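Local coordinates for ABC transporter periplasmic peptide-binding protein (Pseudoalteromonas, PDB 4QFL) that binds dipeptides in the periplasm, here Ala-Phe, and probably delivers them to an ABC transporter for uptake into the cell, at residues V40-Q45 / D54-Q59; V46-S51 / N139-Q144; Y61-S66 / A179-V184; F143-I148 / C450-S455; W377-S382 / N415-R420. All blocks are in the same frame, centred on the assembly; numbering follows the deposited sequence.

Interaction 1. Residues V40-Q45 / D54-Q59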
# COMPACT_ATOMS: atom_id res chain seq x y z
N VAL A 40 -10.84 6.59 -2.50
CA VAL A 40 -10.92 7.78 -1.65
C VAL A 40 -10.61 9.06 -2.42
O VAL A 40 -10.84 10.16 -1.94
CB VAL A 40 -9.98 7.70 -0.43
CG1 VAL A 40 -10.39 6.56 0.49
CG2 VAL A 40 -8.55 7.52 -0.88
N SER A 41 -10.08 8.89 -3.62
CA SER A 41 -9.65 10.01 -4.43
C SER A 41 -9.31 9.48 -5.81
O SER A 41 -9.24 8.26 -6.01
CB SER A 41 -8.42 10.66 -3.79
OG SER A 41 -8.04 11.84 -4.48
N PHE A 42 -9.11 10.37 -6.76
CA PHE A 42 -8.57 9.95 -8.04
C PHE A 42 -7.12 10.39 -8.23
O PHE A 42 -6.56 10.30 -9.32
CB PHE A 42 -9.49 10.36 -9.19
CG PHE A 42 -10.70 9.50 -9.27
CD1 PHE A 42 -11.84 9.82 -8.56
CD2 PHE A 42 -10.67 8.31 -9.97
CE1 PHE A 42 -12.94 8.99 -8.60
CE2 PHE A 42 -11.77 7.49 -10.01
CZ PHE A 42 -12.90 7.83 -9.33
N ASN A 43 -6.51 10.84 -7.13
CA ASN A 43 -5.10 11.16 -7.11
C ASN A 43 -4.35 10.26 -6.12
O ASN A 43 -4.57 10.34 -4.92
CB ASN A 43 -4.90 12.63 -6.75
CG ASN A 43 -3.45 12.98 -6.54
OD1 ASN A 43 -2.55 12.19 -6.84
ND2 ASN A 43 -3.22 14.18 -6.03
N PRO A 44 -3.45 9.41 -6.64
CA PRO A 44 -2.72 8.43 -5.82
C PRO A 44 -1.90 9.06 -4.70
O PRO A 44 -1.58 8.38 -3.72
CB PRO A 44 -1.80 7.74 -6.83
CG PRO A 44 -2.47 7.95 -8.15
CD PRO A 44 -3.13 9.28 -8.07
N GLN A 45 -1.54 10.33 -4.86
CA GLN A 45 -0.75 11.06 -3.87
C GLN A 45 -1.35 11.11 -2.47
O GLN A 45 -0.62 11.18 -1.48
CB GLN A 45 -0.54 12.51 -4.33
CG GLN A 45 0.34 12.66 -5.55
CD GLN A 45 0.64 14.11 -5.83
OE1 GLN A 45 -0.21 14.98 -5.62
NE2 GLN A 45 1.85 14.40 -6.28
N ASP A 54 -5.40 0.42 -6.59
CA ASP A 54 -5.66 -0.66 -7.54
C ASP A 54 -6.57 -0.15 -8.64
O ASP A 54 -6.47 -0.61 -9.78
CB ASP A 54 -6.28 -1.87 -6.85
CG ASP A 54 -5.23 -2.81 -6.25
OD1 ASP A 54 -4.03 -2.60 -6.50
OD2 ASP A 54 -5.61 -3.76 -5.53
N ILE A 55 -7.45 0.80 -8.31
CA ILE A 55 -8.37 1.38 -9.29
C ILE A 55 -7.69 2.41 -10.20
O ILE A 55 -7.80 2.33 -11.42
CB ILE A 55 -9.60 2.04 -8.62
CG1 ILE A 55 -10.38 1.01 -7.82
CG2 ILE A 55 -10.51 2.70 -9.65
CD1 ILE A 55 -11.51 1.59 -7.00
N ILE A 56 -6.99 3.37 -9.61
CA ILE A 56 -6.60 4.59 -10.33
C ILE A 56 -5.17 4.67 -10.88
O ILE A 56 -4.94 5.28 -11.92
CB ILE A 56 -6.85 5.85 -9.47
CG1 ILE A 56 -5.93 5.87 -8.25
CG2 ILE A 56 -8.31 5.92 -9.04
CD1 ILE A 56 -6.09 7.10 -7.37
N ALA A 57 -4.21 4.06 -10.21
CA ALA A 57 -2.80 4.37 -10.44
C ALA A 57 -2.25 3.96 -11.81
O ALA A 57 -1.82 4.80 -12.59
CB ALA A 57 -1.95 3.77 -9.34
N ASN A 58 -2.29 2.66 -12.09
CA ASN A 58 -1.75 2.15 -13.35
C ASN A 58 -2.68 2.40 -14.51
O ASN A 58 -2.27 2.25 -15.66
CB ASN A 58 -1.46 0.65 -13.26
CG ASN A 58 -0.30 0.34 -12.36
OD1 ASN A 58 -0.43 -0.42 -11.40
ND2 ASN A 58 0.84 0.92 -12.66
N GLN A 59 -3.93 2.76 -14.22
CA GLN A 59 -4.91 2.94 -15.28
C GLN A 59 -4.94 4.36 -15.84
O GLN A 59 -4.96 4.56 -17.05
CB GLN A 59 -6.30 2.53 -14.79
CG GLN A 59 -6.52 1.02 -14.73
CD GLN A 59 -5.58 0.32 -13.77
OE1 GLN A 59 -5.62 0.54 -12.56
NE2 GLN A 59 -4.72 -0.53 -14.31

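Interaction 2. Residues V46-S51 / N139-Q144. With PHE (phenylalanine), chain D; ALA (alanine), chain C.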
# COMPACT_ATOMS: atom_id res chain seq x y z
N VAL A 46 -2.67 11.09 -2.40
CA VAL A 46 -3.37 11.41 -1.16
C VAL A 46 -3.75 10.18 -0.32
O VAL A 46 -4.41 10.30 0.72
CB VAL A 46 -4.60 12.29 -1.45
CG1 VAL A 46 -4.20 13.50 -2.30
CG2 VAL A 46 -5.69 11.52 -2.13
N THR A 47 -3.32 9.00 -0.75
CA THR A 47 -3.68 7.78 -0.06
C THR A 47 -2.55 6.74 -0.06
O THR A 47 -1.67 6.77 -0.93
CB THR A 47 -4.91 7.14 -0.71
OG1 THR A 47 -5.45 6.15 0.16
CG2 THR A 47 -4.53 6.49 -2.02
N THR A 48 -2.57 5.85 0.93
CA THR A 48 -1.77 4.64 0.89
C THR A 48 -2.67 3.41 0.91
O THR A 48 -2.23 2.31 1.25
CB THR A 48 -0.81 4.54 2.07
OG1 THR A 48 -1.54 4.53 3.30
CG2 THR A 48 0.16 5.70 2.06
N THR A 49 -3.94 3.57 0.55
CA THR A 49 -4.84 2.43 0.56
C THR A 49 -4.89 1.69 -0.77
O THR A 49 -5.27 2.25 -1.78
CB THR A 49 -6.25 2.83 0.93
OG1 THR A 49 -6.23 3.36 2.26
CG2 THR A 49 -7.17 1.62 0.86
N GLY A 50 -4.51 0.42 -0.75
CA GLY A 50 -4.39 -0.36 -1.97
C GLY A 50 -5.65 -0.43 -2.80
O GLY A 50 -5.59 -0.45 -4.03
N SER A 51 -6.80 -0.48 -2.13
CA SER A 51 -8.09 -0.55 -2.79
C SER A 51 -8.27 0.61 -3.76
O SER A 51 -8.77 0.44 -4.85
CB SER A 51 -9.20 -0.50 -1.75
OG SER A 51 -8.84 -1.29 -0.64
N ASN A 139 -2.97 16.17 2.95
CA ASN A 139 -2.27 14.96 3.35
C ASN A 139 -1.70 14.23 2.15
O ASN A 139 -2.42 13.99 1.18
CB ASN A 139 -3.19 14.03 4.12
CG ASN A 139 -3.51 14.55 5.52
OD1 ASN A 139 -4.67 14.53 5.95
ND2 ASN A 139 -2.49 15.02 6.22
N TYR A 140 -0.42 13.86 2.23
CA TYR A 140 0.21 13.00 1.22
C TYR A 140 0.89 11.86 1.96
O TYR A 140 2.10 11.86 2.16
CB TYR A 140 1.22 13.81 0.40
CG TYR A 140 0.63 15.11 -0.12
CD1 TYR A 140 -0.38 15.10 -1.08
CD2 TYR A 140 1.05 16.35 0.37
CE1 TYR A 140 -0.94 16.27 -1.55
CE2 TYR A 140 0.49 17.53 -0.10
CZ TYR A 140 -0.50 17.49 -1.06
OH TYR A 140 -1.08 18.65 -1.53
N PRO A 141 0.09 10.87 2.41
CA PRO A 141 0.52 9.94 3.46
C PRO A 141 1.78 9.13 3.15
O PRO A 141 2.65 9.05 4.00
CB PRO A 141 -0.71 9.04 3.68
CG PRO A 141 -1.59 9.26 2.50
CD PRO A 141 -1.30 10.62 1.96
N TYR A 142 1.90 8.53 1.97
CA TYR A 142 3.12 7.78 1.70
C TYR A 142 4.34 8.69 1.87
O TYR A 142 5.29 8.39 2.59
CB TYR A 142 3.14 7.16 0.30
CG TYR A 142 4.38 6.32 0.11
CD1 TYR A 142 4.48 5.07 0.70
CD2 TYR A 142 5.48 6.80 -0.58
CE1 TYR A 142 5.61 4.31 0.58
CE2 TYR A 142 6.62 6.04 -0.71
CZ TYR A 142 6.68 4.80 -0.12
OH TYR A 142 7.81 4.03 -0.24
N PHE A 143 4.29 9.82 1.20
CA PHE A 143 5.40 10.75 1.15
C PHE A 143 5.74 11.39 2.49
O PHE A 143 6.90 11.47 2.88
CB PHE A 143 5.11 11.80 0.09
CG PHE A 143 4.98 11.22 -1.30
CD1 PHE A 143 6.09 10.72 -1.97
CD2 PHE A 143 3.74 11.17 -1.93
CE1 PHE A 143 5.98 10.19 -3.25
CE2 PHE A 143 3.62 10.64 -3.22
CZ PHE A 143 4.73 10.16 -3.88
N GLN A 144 4.73 11.82 3.23
CA GLN A 144 4.98 12.34 4.57
C GLN A 144 5.57 11.25 5.48
O GLN A 144 6.48 11.52 6.24
CB GLN A 144 3.71 12.96 5.15
CG GLN A 144 3.13 14.03 4.21
CD GLN A 144 1.75 14.56 4.63
OE1 GLN A 144 1.05 13.96 5.44
NE2 GLN A 144 1.37 15.70 4.05
N PHE D . -1.96 -0.40 2.24
CA PHE D . -2.87 -1.19 3.06
C PHE D . -3.72 -2.07 2.18
O PHE D . -4.07 -3.18 2.56
CB PHE D . -3.78 -0.27 3.86
CG PHE D . -3.10 0.45 4.97
CD1 PHE D . -2.27 -0.22 5.85
CD2 PHE D . -3.28 1.81 5.13
CE1 PHE D . -1.65 0.44 6.88
CE2 PHE D . -2.66 2.48 6.16
CZ PHE D . -1.84 1.79 7.03
OXT PHE D . -4.10 -1.67 1.08
N ALA C . 1.29 -0.42 0.64
CA ALA C . -0.11 -0.02 0.69
C ALA C . -0.91 -0.94 1.61
O ALA C . -0.58 -2.11 1.77
CB ALA C . -0.72 -0.01 -0.72
O HOH W 1 0.47 8.77 -0.45

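Interaction 3. Residues Y61-S66 / A179-V184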
# COMPACT_ATOMS: atom_id res chain seq x y z
N TYR A 61 -2.67 6.89 -15.00
CA TYR A 61 -1.40 7.60 -14.88
C TYR A 61 -0.16 6.81 -15.32
O TYR A 61 -0.24 5.61 -15.55
CB TYR A 61 -1.17 8.03 -13.43
CG TYR A 61 -2.21 8.96 -12.86
CD1 TYR A 61 -2.24 10.30 -13.22
CD2 TYR A 61 -3.16 8.51 -11.94
CE1 TYR A 61 -3.19 11.17 -12.69
CE2 TYR A 61 -4.11 9.37 -11.40
CZ TYR A 61 -4.12 10.70 -11.77
OH TYR A 61 -5.07 11.55 -11.25
N ASP A 62 0.97 7.51 -15.43
CA ASP A 62 2.28 6.86 -15.52
C ASP A 62 3.21 7.52 -14.52
O ASP A 62 3.02 8.67 -14.15
CB ASP A 62 2.90 7.02 -16.91
CG ASP A 62 2.05 6.42 -18.01
OD1 ASP A 62 2.05 5.18 -18.16
OD2 ASP A 62 1.41 7.19 -18.76
N ARG A 63 4.24 6.78 -14.11
CA ARG A 63 5.29 7.31 -13.25
C ARG A 63 6.48 7.67 -14.12
O ARG A 63 6.47 7.44 -15.33
CB ARG A 63 5.74 6.26 -12.23
CG ARG A 63 4.65 5.83 -11.25
CD ARG A 63 4.93 4.41 -10.71
NE ARG A 63 4.75 3.41 -11.75
CZ ARG A 63 4.94 2.11 -11.59
NH1 ARG A 63 5.32 1.63 -10.42
NH2 ARG A 63 4.75 1.28 -12.62
N LEU A 64 7.50 8.23 -13.50
CA LEU A 64 8.77 8.47 -14.16
C LEU A 64 9.45 7.14 -14.49
O LEU A 64 9.98 6.94 -15.58
CB LEU A 64 9.67 9.30 -13.25
CG LEU A 64 9.19 10.73 -13.02
CD1 LEU A 64 10.07 11.43 -12.00
CD2 LEU A 64 9.18 11.47 -14.35
N ILE A 65 9.44 6.25 -13.51
CA ILE A 65 10.10 4.96 -13.62
C ILE A 65 9.28 3.91 -12.89
O ILE A 65 8.38 4.24 -12.09
CB ILE A 65 11.48 4.97 -12.98
CG1 ILE A 65 11.40 5.56 -11.57
CG2 ILE A 65 12.44 5.75 -13.82
CD1 ILE A 65 12.64 5.33 -10.76
N SER A 66 9.59 2.66 -13.17
CA SER A 66 9.01 1.54 -12.44
C SER A 66 10.11 0.58 -12.01
O SER A 66 11.29 0.82 -12.26
CB SER A 66 7.95 0.82 -13.28
OG SER A 66 8.50 0.30 -14.49
N ALA A 179 9.41 5.26 -7.74
CA ALA A 179 8.82 4.24 -8.60
C ALA A 179 7.57 3.63 -7.98
O ALA A 179 7.06 2.63 -8.47
CB ALA A 179 9.84 3.16 -8.92
N THR A 180 7.08 4.21 -6.89
CA THR A 180 5.87 3.68 -6.26
C THR A 180 4.64 4.17 -7.01
O THR A 180 4.72 5.14 -7.78
CB THR A 180 5.76 4.05 -4.77
OG1 THR A 180 5.68 5.48 -4.63
CG2 THR A 180 6.97 3.53 -4.00
N ASP A 181 3.52 3.50 -6.79
CA ASP A 181 2.25 3.88 -7.39
C ASP A 181 1.75 5.26 -6.96
O ASP A 181 0.82 5.80 -7.55
CB ASP A 181 1.17 2.84 -7.04
CG ASP A 181 1.49 1.47 -7.58
OD1 ASP A 181 1.69 1.33 -8.80
OD2 ASP A 181 1.53 0.52 -6.77
N PHE A 182 2.36 5.81 -5.91
CA PHE A 182 1.97 7.12 -5.40
C PHE A 182 2.66 8.23 -6.19
O PHE A 182 2.21 9.39 -6.17
CB PHE A 182 2.31 7.23 -3.92
CG PHE A 182 1.94 6.00 -3.12
CD1 PHE A 182 0.61 5.67 -2.91
CD2 PHE A 182 2.93 5.16 -2.62
CE1 PHE A 182 0.28 4.54 -2.20
CE2 PHE A 182 2.59 4.03 -1.90
CZ PHE A 182 1.27 3.73 -1.70
N ALA A 183 3.73 7.88 -6.90
CA ALA A 183 4.60 8.86 -7.55
C ALA A 183 4.20 9.15 -9.00
O ALA A 183 5.07 9.31 -9.87
CB ALA A 183 6.04 8.38 -7.49
N VAL A 184 2.90 9.24 -9.26
CA VAL A 184 2.47 9.44 -10.64
C VAL A 184 2.70 10.87 -11.05
O VAL A 184 2.87 11.74 -10.21
CB VAL A 184 0.99 9.13 -10.84
CG1 VAL A 184 0.69 7.69 -10.42
CG2 VAL A 184 0.13 10.11 -10.08
O HOH W 2 4.07 -1.12 -9.08
O HOH W 3 7.60 8.94 -10.66

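Interaction 4. Residues F143-I148 / C450-S455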
# COMPACT_ATOMS: atom_id res chain seq x y z
N PHE A 143 4.29 9.82 1.20
CA PHE A 143 5.40 10.75 1.15
C PHE A 143 5.74 11.39 2.49
O PHE A 143 6.90 11.47 2.88
CB PHE A 143 5.11 11.80 0.09
CG PHE A 143 4.98 11.22 -1.30
CD1 PHE A 143 6.09 10.72 -1.97
CD2 PHE A 143 3.74 11.17 -1.93
CE1 PHE A 143 5.98 10.19 -3.25
CE2 PHE A 143 3.62 10.64 -3.22
CZ PHE A 143 4.73 10.16 -3.88
N GLN A 144 4.73 11.82 3.23
CA GLN A 144 4.98 12.34 4.57
C GLN A 144 5.57 11.25 5.48
O GLN A 144 6.48 11.52 6.24
CB GLN A 144 3.71 12.96 5.15
CG GLN A 144 3.13 14.03 4.21
CD GLN A 144 1.75 14.56 4.63
OE1 GLN A 144 1.05 13.96 5.44
NE2 GLN A 144 1.37 15.70 4.05
N SER A 145 5.09 10.02 5.35
CA SER A 145 5.60 8.91 6.15
C SER A 145 7.09 8.63 5.95
O SER A 145 7.77 8.24 6.88
CB SER A 145 4.80 7.63 5.88
OG SER A 145 3.48 7.75 6.34
N VAL A 146 7.58 8.81 4.74
CA VAL A 146 9.00 8.56 4.49
C VAL A 146 9.82 9.84 4.50
O VAL A 146 11.02 9.82 4.19
CB VAL A 146 9.21 7.80 3.18
CG1 VAL A 146 8.44 6.49 3.21
CG2 VAL A 146 8.80 8.67 2.00
N GLY A 147 9.19 10.96 4.83
CA GLY A 147 9.89 12.21 5.06
C GLY A 147 10.36 12.99 3.84
O GLY A 147 11.50 13.43 3.79
N ILE A 148 9.46 13.15 2.88
CA ILE A 148 9.74 14.00 1.73
C ILE A 148 10.33 15.34 2.21
O ILE A 148 11.37 15.77 1.72
CB ILE A 148 8.48 14.20 0.85
CG1 ILE A 148 8.88 14.23 -0.63
CG2 ILE A 148 7.64 15.40 1.27
CD1 ILE A 148 9.43 12.92 -1.13
N CYS A 450 8.94 7.43 13.16
CA CYS A 450 8.30 8.57 13.81
C CYS A 450 7.49 9.40 12.83
O CYS A 450 6.36 9.78 13.12
CB CYS A 450 9.32 9.42 14.56
SG CYS A 450 9.89 8.64 16.10
N THR A 451 8.05 9.67 11.66
CA THR A 451 7.31 10.38 10.62
C THR A 451 6.05 9.61 10.20
O THR A 451 5.01 10.22 9.93
CB THR A 451 8.18 10.69 9.40
OG1 THR A 451 8.81 9.50 8.93
CG2 THR A 451 9.26 11.67 9.76
N ALA A 452 6.13 8.28 10.17
CA ALA A 452 4.96 7.46 9.88
C ALA A 452 3.89 7.68 10.95
O ALA A 452 2.71 7.83 10.64
CB ALA A 452 5.34 5.98 9.79
N THR A 453 4.33 7.72 12.20
CA THR A 453 3.43 7.93 13.33
C THR A 453 2.78 9.30 13.26
O THR A 453 1.58 9.44 13.51
CB THR A 453 4.16 7.80 14.67
OG1 THR A 453 4.80 6.52 14.74
CG2 THR A 453 3.18 7.92 15.82
N PHE A 454 3.57 10.31 12.92
CA PHE A 454 3.07 11.69 12.84
C PHE A 454 2.07 11.87 11.69
O PHE A 454 1.24 12.78 11.71
CB PHE A 454 4.21 12.70 12.75
CG PHE A 454 5.20 12.62 13.88
CD1 PHE A 454 4.84 12.03 15.09
CD2 PHE A 454 6.49 13.10 13.73
CE1 PHE A 454 5.76 11.94 16.13
CE2 PHE A 454 7.41 13.00 14.77
CZ PHE A 454 7.04 12.43 15.97
N SER A 455 2.13 10.97 10.71
CA SER A 455 1.21 11.01 9.57
C SER A 455 -0.05 10.18 9.80
O SER A 455 -0.92 10.12 8.95
CB SER A 455 1.92 10.54 8.31
OG SER A 455 3.06 11.35 8.07

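Interaction 5. Residues W377-S382 / N415-R420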
# COMPACT_ATOMS: atom_id res chain seq x y z
N TRP A 377 -9.33 -4.53 16.62
CA TRP A 377 -9.93 -4.01 15.43
C TRP A 377 -9.64 -4.92 14.24
O TRP A 377 -8.49 -5.30 14.03
CB TRP A 377 -9.42 -2.60 15.20
CG TRP A 377 -10.06 -1.62 16.12
CD1 TRP A 377 -10.13 -1.70 17.48
CD2 TRP A 377 -10.71 -0.41 15.75
NE1 TRP A 377 -10.80 -0.60 17.98
CE2 TRP A 377 -11.17 0.20 16.93
CE3 TRP A 377 -10.95 0.22 14.52
CZ2 TRP A 377 -11.85 1.41 16.93
CZ3 TRP A 377 -11.63 1.40 14.52
CH2 TRP A 377 -12.07 1.99 15.71
N ALA A 378 -10.68 -5.26 13.49
CA ALA A 378 -10.58 -6.21 12.38
C ALA A 378 -11.03 -5.60 11.06
O ALA A 378 -12.12 -5.03 10.97
CB ALA A 378 -11.40 -7.47 12.67
N MET A 379 -10.19 -5.75 10.03
CA MET A 379 -10.50 -5.27 8.68
C MET A 379 -11.76 -5.93 8.12
O MET A 379 -11.98 -7.12 8.34
CB MET A 379 -9.30 -5.53 7.75
CG MET A 379 -8.02 -4.92 8.27
SD MET A 379 -6.56 -5.30 7.28
CE MET A 379 -6.27 -6.99 7.78
N PRO A 380 -12.58 -5.15 7.39
CA PRO A 380 -13.85 -5.63 6.84
C PRO A 380 -13.72 -6.34 5.49
O PRO A 380 -14.67 -6.96 5.02
CB PRO A 380 -14.64 -4.33 6.66
CG PRO A 380 -13.59 -3.34 6.32
CD PRO A 380 -12.36 -3.72 7.10
N VAL A 381 -12.55 -6.25 4.88
CA VAL A 381 -12.33 -6.79 3.55
C VAL A 381 -11.07 -7.65 3.52
O VAL A 381 -10.17 -7.48 4.34
CB VAL A 381 -12.17 -5.67 2.52
CG1 VAL A 381 -13.51 -5.01 2.24
CG2 VAL A 381 -11.17 -4.66 3.02
N SER A 382 -11.00 -8.56 2.55
CA SER A 382 -9.83 -9.42 2.35
C SER A 382 -8.64 -8.63 1.80
O SER A 382 -8.80 -7.81 0.89
CB SER A 382 -10.19 -10.55 1.38
OG SER A 382 -9.06 -11.34 1.09
N ASN A 415 -12.45 2.08 4.35
CA ASN A 415 -11.86 3.42 4.39
C ASN A 415 -12.06 4.14 5.73
O ASN A 415 -11.17 4.84 6.21
CB ASN A 415 -12.38 4.29 3.24
CG ASN A 415 -11.96 3.76 1.86
OD1 ASN A 415 -10.83 3.32 1.65
ND2 ASN A 415 -12.89 3.81 0.93
N THR A 416 -13.23 3.97 6.33
CA THR A 416 -13.51 4.50 7.66
C THR A 416 -12.57 3.89 8.68
O THR A 416 -12.03 4.58 9.54
CB THR A 416 -14.95 4.13 8.09
OG1 THR A 416 -15.89 4.67 7.15
CG2 THR A 416 -15.25 4.67 9.48
N PHE A 417 -12.40 2.58 8.57
CA PHE A 417 -11.52 1.80 9.42
C PHE A 417 -10.12 2.38 9.45
O PHE A 417 -9.55 2.63 10.52
CB PHE A 417 -11.49 0.37 8.87
CG PHE A 417 -10.77 -0.61 9.74
CD1 PHE A 417 -11.40 -1.18 10.82
CD2 PHE A 417 -9.47 -0.99 9.44
CE1 PHE A 417 -10.75 -2.10 11.61
CE2 PHE A 417 -8.82 -1.91 10.22
CZ PHE A 417 -9.46 -2.47 11.31
N ILE A 418 -9.56 2.59 8.26
CA ILE A 418 -8.21 3.12 8.11
C ILE A 418 -8.08 4.46 8.83
O ILE A 418 -7.13 4.72 9.56
CB ILE A 418 -7.84 3.31 6.62
CG1 ILE A 418 -7.79 1.96 5.91
CG2 ILE A 418 -6.51 4.06 6.49
CD1 ILE A 418 -6.86 1.00 6.53
N GLN A 419 -9.07 5.31 8.62
CA GLN A 419 -9.12 6.64 9.21
C GLN A 419 -9.09 6.59 10.74
O GLN A 419 -8.34 7.30 11.39
CB GLN A 419 -10.36 7.37 8.69
CG GLN A 419 -10.67 8.69 9.34
CD GLN A 419 -9.76 9.80 8.86
OE1 GLN A 419 -8.62 9.56 8.44
NE2 GLN A 419 -10.26 11.03 8.91
N ARG A 420 -9.91 5.72 11.32
CA ARG A 420 -10.02 5.63 12.77
C ARG A 420 -8.80 4.94 13.40
O ARG A 420 -8.47 5.17 14.57
CB ARG A 420 -11.35 4.99 13.18
CG ARG A 420 -12.57 5.89 12.88
CD ARG A 420 -13.92 5.29 13.31
NE ARG A 420 -15.06 6.10 12.88
CZ ARG A 420 -16.34 5.79 13.09
NH1 ARG A 420 -16.67 4.69 13.74
NH2 ARG A 420 -17.30 6.59 12.66

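Interaction 1. Residues V40-Q45 / D54-Q59
Ile56, on helix 50-60, pushes its side chain into the bend made by Phe42, Asn43 and Pro44, and its two branches divide the work. The CG1 arm, in the crowded position between backbone N and carbonyl carbon (chi1 67°), runs out to CD1, which settles over the backbone 3.6 Å from Pro44 N and meets the proline ring at CD. The other branch, CG2, reaches the Phe42 ring obliquely, 3.5 Å from CD2. This is the tight part of the contact, all of it apolar and buried, and no hydrogen bond crosses it. Between strand 30-35 and helix 50-60 the chain folds back on that helix, its loop shaped by an ST turn, with Asn43 N bonded to Ser41 OG (3.2 Å), followed by an Asx turn, with Gln45 N donating to Asn43 OD1 from above the carbonyl plane. Asn43 ND2 returns a nearly straight bond to Gln45 OE1 (3.1 Å), and the same amide nitrogen also reaches Asp204. Packing is looser at Ala57, whose CB stays 4.4 Å from Pro44 CG. Ser41, partly exposed, keeps its side chain off the helix, while its carbonyl oxygen, buried here without a polar partner, meets Ile56 CD1 at 3.6 Å.

Interaction 2. Residues V46-S51 / N139-Q144
Pro141 packs its ring against the backbone of Val46 and Thr47, with CD 3.4 Å from Val46 O and CG 3.6 Å from Thr47 CA. Val46 lies along the chain at Asn139, its CB 3.8 Å from Asn139 O, while CG1 comes obliquely to the Tyr140 ring. Thr48 divides its branches between protein and ligand. A chi1 of 60° sets OG1 between backbone N and carbonyl carbon, by the ring of the bound phenylalanine, and leaves CG2 anti to that carbon, 3.3 Å from Tyr142 N and touching Pro141 CB. This loop holds the dipeptide through its backbone: the peptide nitrogen of the bound phenylalanine donates to Thr48 O (2.9 Å), and Gly50 N donates to its OXT (2.8 Å). A water accepts from Tyr142 N and donates to Thr47 O, joining the segments where no direct hydrogen bond does. The contact sets the start of helix 141-145 beside the loop entering helix 50-60, with helix 115-126 behind Tyr140 and helix 414-422 beside Thr49.

Interaction 3. Residues Y61-S66 / A179-V184
The backbones of Arg63 and Val184 draw to 4.4 Å between CA atoms, as do those of Ser66 and Ala179 to 4.7 Å, so the chain leaving helix 50-60 lies against the loop between helices 174-178 and 188-196. That loop holds a type I beta turn from Thr180 to Ala183, and Arg63 reaches round it. Bent at chi3 (-70°), the arginine lays CD by Thr180 O and brings NH1 to Ala179 O at 2.8 Å; the bond is bent, its acceptor tilted from the guanidinium plane. Asp181 OD1 lies over one guanidinium face, a long salt bridge of charges alone, while its OD2 is held by the backbone of Ala526. A methionine in place of Arg63 would probably leave Ala179 O without this donor and Asp181 without its facing charge. At the other end Val184 crosses Tyr61: CG2 sits over the ring face in a CH-pi contact, 4.0 Å from the centroid, and CB meets Tyr61 CB. The Tyr61 hydroxyl is tied to Phe42 O. Ile65 brings CG1 and CD1 to the methyl of Ala179, and Ala179 CA makes a CA-H...O contact with the buried Ile65 O. A water bridges the segments as well, accepting from Leu64 N and donating to Ala183 O at 2.7 Å.

Interaction 4. Residues F143-I148 / C450-S455
Thr451 turns its hydroxyl onto the C-terminal end of helix 141-145, where a Schellman motif at Gly147, with positive phi, closes the helix. With OG1 in the position between its own backbone N and carbonyl carbon (chi1 53°), Thr451 donates to Ser145 O at 2.6 Å, approaching from above the carbonyl plane. Its CB meanwhile rests against Gln144 O. This adds a side-chain donor to a carbonyl at the helix end. Ser145 packs on the short helix 450-454 at Ala452, with backbones close enough that the two CA atoms are 4.1 Å apart; its CB and OG pack on Ala452 CA, while OG is bonded back to Pro141 O. Beyond it, Ser455 points in from the end of helix 450-454, its CB beside Ser145 OG and its hydroxyl beside Gln144 CB. The disulfide from Cys450 to Cys463 ties the start of this helix to the chain that follows. Ser455 OG is itself held by donating to Thr451 O, 2.9 Å away.

Interaction 5. Residues W377-S382 / N415-R420
The Phe417 ring slots between the Trp377 side chain and the backbone that leads on through Ala378 and Met379. Its CE1 comes 3.7 Å from Trp377 CE3, close to the indole plane, the two rings being inclined at 45° in an oblique pairing. Met379 CA lies over one face, a CH-pi contact at 4.2 Å from the ring centroid, and its CG touches Phe417 CE2. Pro380 CD makes a more distant approach to CG of the same ring. With CG trans to the backbone N (chi1 -172°), the phenylalanine extends from helix 414-422 into this groove, and its CE1 packs 3.3 Å from Ala378 O, a buried oxygen given no polar partner. The helix thus packs on strand 373-378, parallel to its neighbours 406-410 and 428-434, and on the chain that follows. Replacing Phe417 by alanine is likely to open a gap between the Trp377 edge and Met379 and to deprive the indole of one aromatic neighbour. Further along the helix Arg420 completes the cover with CB, 3.8 Å from Trp377 CZ3, its extended chain crossing the indole at about a right angle and its guanidinium forming a cation-pi pair with Tyr412. Tyr412 also meets the Trp377 ring, and Val429 of strand 428-434 touches both Trp377 and Phe417. Next to Phe417, Ile418 lines the pocket of the bound phenylalanine.

Interactions 1, 2, 3 and 5 are buried, whereas interaction 4 is only partly so. Helix 50-60 serves interactions 1 and 2, and helix 141-145 serves interactions 2 and 4, so these three form a chain of contacts. Tyr61 of interaction 3 meets Phe42 and Pro44 of interaction 1, and Phe182 stacks on Tyr142 of interaction 2. Interaction 5 stands about 26 Å, centre to centre, from interaction 3, yet its helix touches interactions 1 and 2 through Asn415. Chemistry follows place: interactions 1 and 5 are apolar, interaction 3 adds charge, interaction 4 rests on hydroxyls, and interaction 2 combines proline packing and a water bridge with backbone bonds to the ligand.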